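Local coordinates for lipoteichoic acid primase (Listeria monocytogenes, PDB 4UOP), which belongs to the sulfatase-like family, with an extracellular catalytic domain of alpha/beta architecture that binds a magnesium ion, at residues 75-79 with 80-84; 307-310 with 311-314. One frame throughout, in Å; residues are numbered along the deposited sequence.

Contact 1 (75-79 with 80-84)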
ATOM      1  N   VAL B  75     -29.427  11.949  -2.649  1.00 25.03           N
ATOM      2  CA  VAL B  75     -30.185  11.119  -1.725  1.00 27.04           C
ATOM      3  C   VAL B  75     -31.075  12.040  -0.904  1.00 28.14           C
ATOM      4  O   VAL B  75     -30.691  13.165  -0.605  1.00 26.53           O
ATOM      5  CB  VAL B  75     -29.210  10.329  -0.805  1.00 27.10           C
ATOM      6  CG1 VAL B  75     -29.859   9.925   0.510  1.00 26.93           C
ATOM      7  CG2 VAL B  75     -28.675   9.101  -1.540  1.00 27.73           C
ATOM      8  N   LYS B  76     -32.273  11.564  -0.567  1.00 31.04           N
ATOM      9  CA  LYS B  76     -33.170  12.278   0.342  1.00 32.62           C
ATOM     10  C   LYS B  76     -33.430  11.413   1.567  1.00 32.94           C
ATOM     11  O   LYS B  76     -33.720  10.226   1.433  1.00 32.41           O
ATOM     12  CB  LYS B  76     -34.502  12.582  -0.338  1.00 35.47           C
ATOM     13  CG  LYS B  76     -34.465  13.752  -1.291  1.00 39.27           C
ATOM     14  CD  LYS B  76     -35.833  13.972  -1.913  1.00 42.22           C
ATOM     15  CE  LYS B  76     -35.830  15.164  -2.851  1.00 44.94           C
ATOM     16  NZ  LYS B  76     -35.551  16.444  -2.143  1.00 47.61           N
ATOM     17  N   ILE B  77     -33.305  12.007   2.754  1.00 34.22           N
ATOM     18  CA  ILE B  77     -33.616  11.335   4.012  1.00 37.59           C
ATOM     19  C   ILE B  77     -34.884  11.986   4.558  1.00 40.42           C
ATOM     20  O   ILE B  77     -34.846  13.127   5.009  1.00 37.49           O
ATOM     21  CB  ILE B  77     -32.480  11.496   5.051  1.00 38.78           C
ATOM     22  CG1 ILE B  77     -31.139  10.986   4.507  1.00 39.14           C
ATOM     23  CG2 ILE B  77     -32.828  10.780   6.348  1.00 38.84           C
ATOM     24  CD1 ILE B  77     -31.096   9.513   4.173  1.00 41.12           C
ATOM     25  N   ASN B  78     -36.008  11.273   4.479  1.00 45.63           N
ATOM     26  CA  ASN B  78     -37.315  11.802   4.891  1.00 47.96           C
ATOM     27  C   ASN B  78     -37.594  13.167   4.270  1.00 44.71           C
ATOM     28  O   ASN B  78     -37.895  14.130   4.970  1.00 46.46           O
ATOM     29  CB  ASN B  78     -37.418  11.891   6.427  1.00 51.36           C
ATOM     30  CG  ASN B  78     -37.389  10.531   7.106  1.00 53.87           C
ATOM     31  OD1 ASN B  78     -37.617   9.500   6.477  1.00 57.26           O
ATOM     32  ND2 ASN B  78     -37.117  10.528   8.409  1.00 56.97           N
ATOM     33  N   GLY B  79     -37.449  13.252   2.953  1.00 42.26           N
ATOM     34  CA  GLY B  79     -37.651  14.503   2.229  1.00 39.92           C
ATOM     35  C   GLY B  79     -36.509  15.512   2.281  1.00 36.92           C
ATOM     36  O   GLY B  79     -36.563  16.518   1.581  1.00 39.84           O
ATOM     37  N   GLN B  80     -35.481  15.264   3.095  1.00 34.70           N
ATOM     38  CA  GLN B  80     -34.351  16.199   3.229  1.00 32.84           C
ATOM     39  C   GLN B  80     -33.212  15.817   2.265  1.00 31.23           C
ATOM     40  O   GLN B  80     -32.629  14.736   2.393  1.00 30.36           O
ATOM     41  CB  GLN B  80     -33.817  16.187   4.662  1.00 34.71           C
ATOM     42  CG  GLN B  80     -34.844  16.458   5.762  1.00 34.69           C
ATOM     43  CD  GLN B  80     -34.398  15.929   7.114  1.00 34.43           C
ATOM     44  OE1 GLN B  80     -33.811  16.655   7.911  1.00 35.03           O
ATOM     45  NE2 GLN B  80     -34.639  14.642   7.364  1.00 35.44           N
ATOM     46  N   SER B  81     -32.892  16.702   1.318  1.00 29.77           N
ATOM     47  CA  SER B  81     -31.823  16.445   0.350  1.00 29.24           C
ATOM     48  C   SER B  81     -30.472  16.505   1.032  1.00 28.19           C
ATOM     49  O   SER B  81     -30.179  17.453   1.759  1.00 28.53           O
ATOM     50  CB  SER B  81     -31.851  17.469  -0.780  1.00 30.82           C
ATOM     51  OG  SER B  81     -32.965  17.247  -1.615  1.00 34.11           O
ATOM     52  N   ILE B  82     -29.632  15.515   0.770  1.00 25.53           N
ATOM     53  CA  ILE B  82     -28.300  15.486   1.359  1.00 24.94           C
ATOM     54  C   ILE B  82     -27.348  16.395   0.584  1.00 23.51           C
ATOM     55  O   ILE B  82     -26.559  17.114   1.192  1.00 22.85           O
ATOM     56  CB  ILE B  82     -27.746  14.046   1.417  1.00 25.67           C
ATOM     57  CG1 ILE B  82     -28.650  13.169   2.298  1.00 26.69           C
ATOM     58  CG2 ILE B  82     -26.311  14.017   1.937  1.00 26.36           C
ATOM     59  CD1 ILE B  82     -28.784  13.636   3.735  1.00 27.71           C
ATOM     60  N   THR B  83     -27.411  16.354  -0.751  1.00 22.17           N
ATOM     61  CA  THR B  83     -26.540  17.176  -1.583  1.00 21.74           C
ATOM     62  C   THR B  83     -27.333  18.047  -2.553  1.00 21.57           C
ATOM     63  O   THR B  83     -27.177  17.911  -3.765  1.00 20.96           O
ATOM     64  CB  THR B  83     -25.542  16.309  -2.405  1.00 21.59           C
ATOM     65  OG1 THR B  83     -26.263  15.426  -3.261  1.00 21.80           O
ATOM     66  CG2 THR B  83     -24.628  15.496  -1.504  1.00 22.09           C
ATOM     67  N   PRO B  84     -28.158  18.969  -2.037  1.00 20.89           N
ATOM     68  CA  PRO B  84     -28.924  19.839  -2.932  1.00 21.43           C
ATOM     69  C   PRO B  84     -28.070  20.719  -3.868  1.00 20.87           C
ATOM     70  O   PRO B  84     -28.501  20.980  -4.976  1.00 20.24           O
ATOM     71  CB  PRO B  84     -29.769  20.699  -1.980  1.00 21.62           C
ATOM     72  CG  PRO B  84     -29.030  20.663  -0.685  1.00 22.46           C
ATOM     73  CD  PRO B  84     -28.358  19.324  -0.620  1.00 21.66           C
TER
HETATM   74  O   HOH W   1     -29.217  15.029  -2.296  1.00 27.60           O
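Ile-77 and Gln-80 grip each other through both backbone and side chain. Ile-77 N donates to Gln-80 O (2.8 Å), and Gln-80 N returns a bond to Ile-77 O (2.9 Å), making this an antiparallel hydrogen-bonded pair. The same carbonyl oxygen accepts a second donor, Gln-80 NE2, at 2.8 Å. The two nitrogens reach it from opposite faces of its plane, NE2 lying 35° out of that plane. Gln-80 CG stands beside its own backbone N (chi1 -54°), which folds the side chain back over the turn, while OE1 is bonded to Asp-237 N. Both ends of the amide are therefore held.

Lys-76 and Ser-81, a non-hydrogen-bonded pair, meet on the other face. The lysine chain runs straight to a final bend (chi4 -64°) that brings NZ to donate a hydrogen bond to Ser-81 OG (2.8 Å). Further back, Ile-82 N donates to Val-75 O at 2.9 Å, and a water bonded to that oxygen also accepts from Thr-83 N.

The apolar contacts run through Ile-82: Val-75 CG1 lies alongside Ile-82 CG1 (3.9 Å), and Ile-82 CD1 packs against Ile-77 CG1 (3.6 Å). Ile-77 also rests on Phe-251 of helix 246-271. With Asn-78 and Gly-79 at positive phi between the paired residues, the geometry is that of a beta hairpin with a two-residue loop, closed by a type I' turn.

Contact 2 (307-310 with 311-314)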
ATOM      1  N   LEU B 307     -24.261   0.455 -10.490  1.00 21.53           N
ATOM      2  CA  LEU B 307     -23.540  -0.577 -11.200  1.00 22.26           C
ATOM      3  C   LEU B 307     -23.603  -1.843 -10.338  1.00 23.30           C
ATOM      4  O   LEU B 307     -23.195  -1.848  -9.165  1.00 22.05           O
ATOM      5  CB  LEU B 307     -22.094  -0.158 -11.437  1.00 21.97           C
ATOM      6  CG  LEU B 307     -21.853   1.250 -11.984  1.00 22.04           C
ATOM      7  CD1 LEU B 307     -20.367   1.460 -12.214  1.00 22.16           C
ATOM      8  CD2 LEU B 307     -22.654   1.548 -13.243  1.00 22.03           C
ATOM      9  N   LYS B 308     -24.123  -2.918 -10.907  1.00 23.47           N
ATOM     10  CA  LYS B 308     -24.256  -4.164 -10.167  1.00 24.79           C
ATOM     11  C   LYS B 308     -22.974  -4.965 -10.291  1.00 26.34           C
ATOM     12  O   LYS B 308     -22.978  -6.113 -10.743  1.00 25.94           O
ATOM     13  CB  LYS B 308     -25.480  -4.958 -10.648  1.00 26.28           C
ATOM     14  CG  LYS B 308     -26.792  -4.268 -10.329  1.00 28.20           C
ATOM     15  CD  LYS B 308     -27.988  -5.137 -10.699  1.00 31.08           C
ATOM     16  CE  LYS B 308     -29.269  -4.322 -10.809  1.00 34.47           C
ATOM     17  NZ  LYS B 308     -30.430  -5.174 -11.199  1.00 37.24           N
ATOM     18  N   ALA B 309     -21.877  -4.337  -9.872  1.00 25.04           N
ATOM     19  CA  ALA B 309     -20.583  -4.964  -9.822  1.00 26.35           C
ATOM     20  C   ALA B 309     -19.821  -4.235  -8.738  1.00 27.62           C
ATOM     21  O   ALA B 309     -19.945  -3.017  -8.619  1.00 27.16           O
ATOM     22  CB  ALA B 309     -19.875  -4.827 -11.158  1.00 26.86           C
ATOM     23  N   GLU B 310     -19.073  -4.962  -7.921  1.00 28.38           N
ATOM     24  CA  GLU B 310     -18.246  -4.323  -6.908  1.00 29.32           C
ATOM     25  C   GLU B 310     -16.778  -4.665  -7.153  1.00 27.64           C
ATOM     26  O   GLU B 310     -16.459  -5.763  -7.601  1.00 26.97           O
ATOM     27  CB  GLU B 310     -18.703  -4.661  -5.474  1.00 34.24           C
ATOM     28  CG  GLU B 310     -20.070  -4.077  -5.082  1.00 36.42           C
ATOM     29  CD  GLU B 310     -20.095  -2.594  -4.629  1.00 39.37           C
ATOM     30  OE1 GLU B 310     -19.197  -1.750  -4.967  1.00 32.98           O
ATOM     31  OE2 GLU B 310     -21.080  -2.254  -3.907  1.00 37.80           O
ATOM     32  N   PRO B 311     -15.874  -3.710  -6.881  1.00 26.24           N
ATOM     33  CA  PRO B 311     -16.150  -2.434  -6.207  1.00 25.82           C
ATOM     34  C   PRO B 311     -16.553  -1.275  -7.120  1.00 24.35           C
ATOM     35  O   PRO B 311     -16.522  -0.120  -6.680  1.00 25.10           O
ATOM     36  CB  PRO B 311     -14.825  -2.135  -5.528  1.00 25.34           C
ATOM     37  CG  PRO B 311     -13.827  -2.641  -6.507  1.00 25.54           C
ATOM     38  CD  PRO B 311     -14.430  -3.894  -7.091  1.00 25.36           C
ATOM     39  N   ALA B 312     -16.952  -1.577  -8.358  1.00 23.20           N
ATOM     40  CA  ALA B 312     -17.291  -0.560  -9.328  1.00 21.37           C
ATOM     41  C   ALA B 312     -18.294   0.440  -8.789  1.00 21.03           C
ATOM     42  O   ALA B 312     -18.092   1.644  -8.935  1.00 19.84           O
ATOM     43  CB  ALA B 312     -17.824  -1.187 -10.619  1.00 22.23           C
ATOM     44  N   ASP B 313     -19.367  -0.030  -8.165  1.00 20.43           N
ATOM     45  CA  ASP B 313     -20.406   0.902  -7.756  1.00 20.27           C
ATOM     46  C   ASP B 313     -19.883   1.931  -6.761  1.00 19.38           C
ATOM     47  O   ASP B 313     -20.151   3.106  -6.930  1.00 19.40           O
ATOM     48  CB  ASP B 313     -21.625   0.231  -7.149  1.00 20.95           C
ATOM     49  CG  ASP B 313     -22.823   1.164  -7.118  1.00 20.93           C
ATOM     50  OD1 ASP B 313     -23.117   1.812  -8.155  1.00 20.18           O
ATOM     51  OD2 ASP B 313     -23.467   1.280  -6.053  1.00 21.64           O
ATOM     52  N   ASP B 314     -19.155   1.481  -5.735  1.00 18.69           N
ATOM     53  CA  ASP B 314     -18.609   2.382  -4.709  1.00 17.96           C
ATOM     54  C   ASP B 314     -17.498   3.278  -5.209  1.00 16.97           C
ATOM     55  O   ASP B 314     -17.333   4.388  -4.725  1.00 18.11           O
ATOM     56  CB  ASP B 314     -18.066   1.588  -3.511  1.00 19.88           C
ATOM     57  CG  ASP B 314     -19.168   1.041  -2.610  1.00 21.25           C
ATOM     58  OD1 ASP B 314     -20.318   1.515  -2.664  1.00 22.87           O
ATOM     59  OD2 ASP B 314     -18.850   0.155  -1.812  1.00 22.91           O
TER
HETATM   60  O   HOH W   2     -23.617  -0.658  -4.235  1.00 39.34           O
HETATM   61  O   HOH W   3     -16.829  -1.679  -3.131  1.00 43.76           O
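A cis peptide joins Glu-310 to Pro-311, and just beyond it the chain turns so that the Glu-310 carboxylate comes back over the start of a short helix. A bend at chi2 (-81°) curls this side chain, bringing OE1 within 3.3 Å of Asp-314 N in a weak hydrogen bond.

Three acids gather here. Glu-310 OE1 lies 3.7 Å from Asp-314 OD2, a pairing of like charges with the carboxylate planes 58° apart. One water donates to both of these oxygens, and a second water donates to Glu-310 OE2 and Asp-313 OD2; these bridges probably ease the repulsion. Asn-71 ND2 bonds to both aspartates, and Thr-290 OG1 to Asp-314.

Asp-313 ties the start of the helix back to the loop at Leu-307. Its CG is anti to the backbone N (chi1 -163°), a setting that lets OD1 accept a hydrogen bond from Leu-307 N (2.9 Å); the donor arrives from above the carboxylate plane along a nearly straight N-H...O path. Arg-316 NH1 forms a salt bridge with the same oxygen. On the backbone, Asp-313 N donates to Ala-309 O (3.1 Å).

Ala-312 CB is the apolar link, 4.0 Å from Leu-307 CD1 and 4.2 Å from Ala-309 CB. Around this buried turn, Leu-307 lies on Gln-98 and Phe-100 of strand 94-100, whereas Met-388 of strand 387-390 touches Ala-309, Pro-311 and, at the start of helix 312-315, Ala-312.

Overall arrangement
From the N terminus, strand 59-65 of the large mixed sheet comes first, and contact 1 then closes the hairpin 76-77/80-81 just ahead of helix 84-89. More than 200 residues later, after strand 277-283, contact 2 closes the turn leading into helix 312-315 and on to strand 319-322. The two are in series, neither nested nor crossing, with centres 22 Å apart and nearest atoms about 10 Å apart. Contact 1 is anchored on helix 246-271; contact 2 ties the large sheet to the five-stranded antiparallel sheet through strands 94-100 and 387-390. The chain just before contact 1, at Asn-71, reaches across to contact 2.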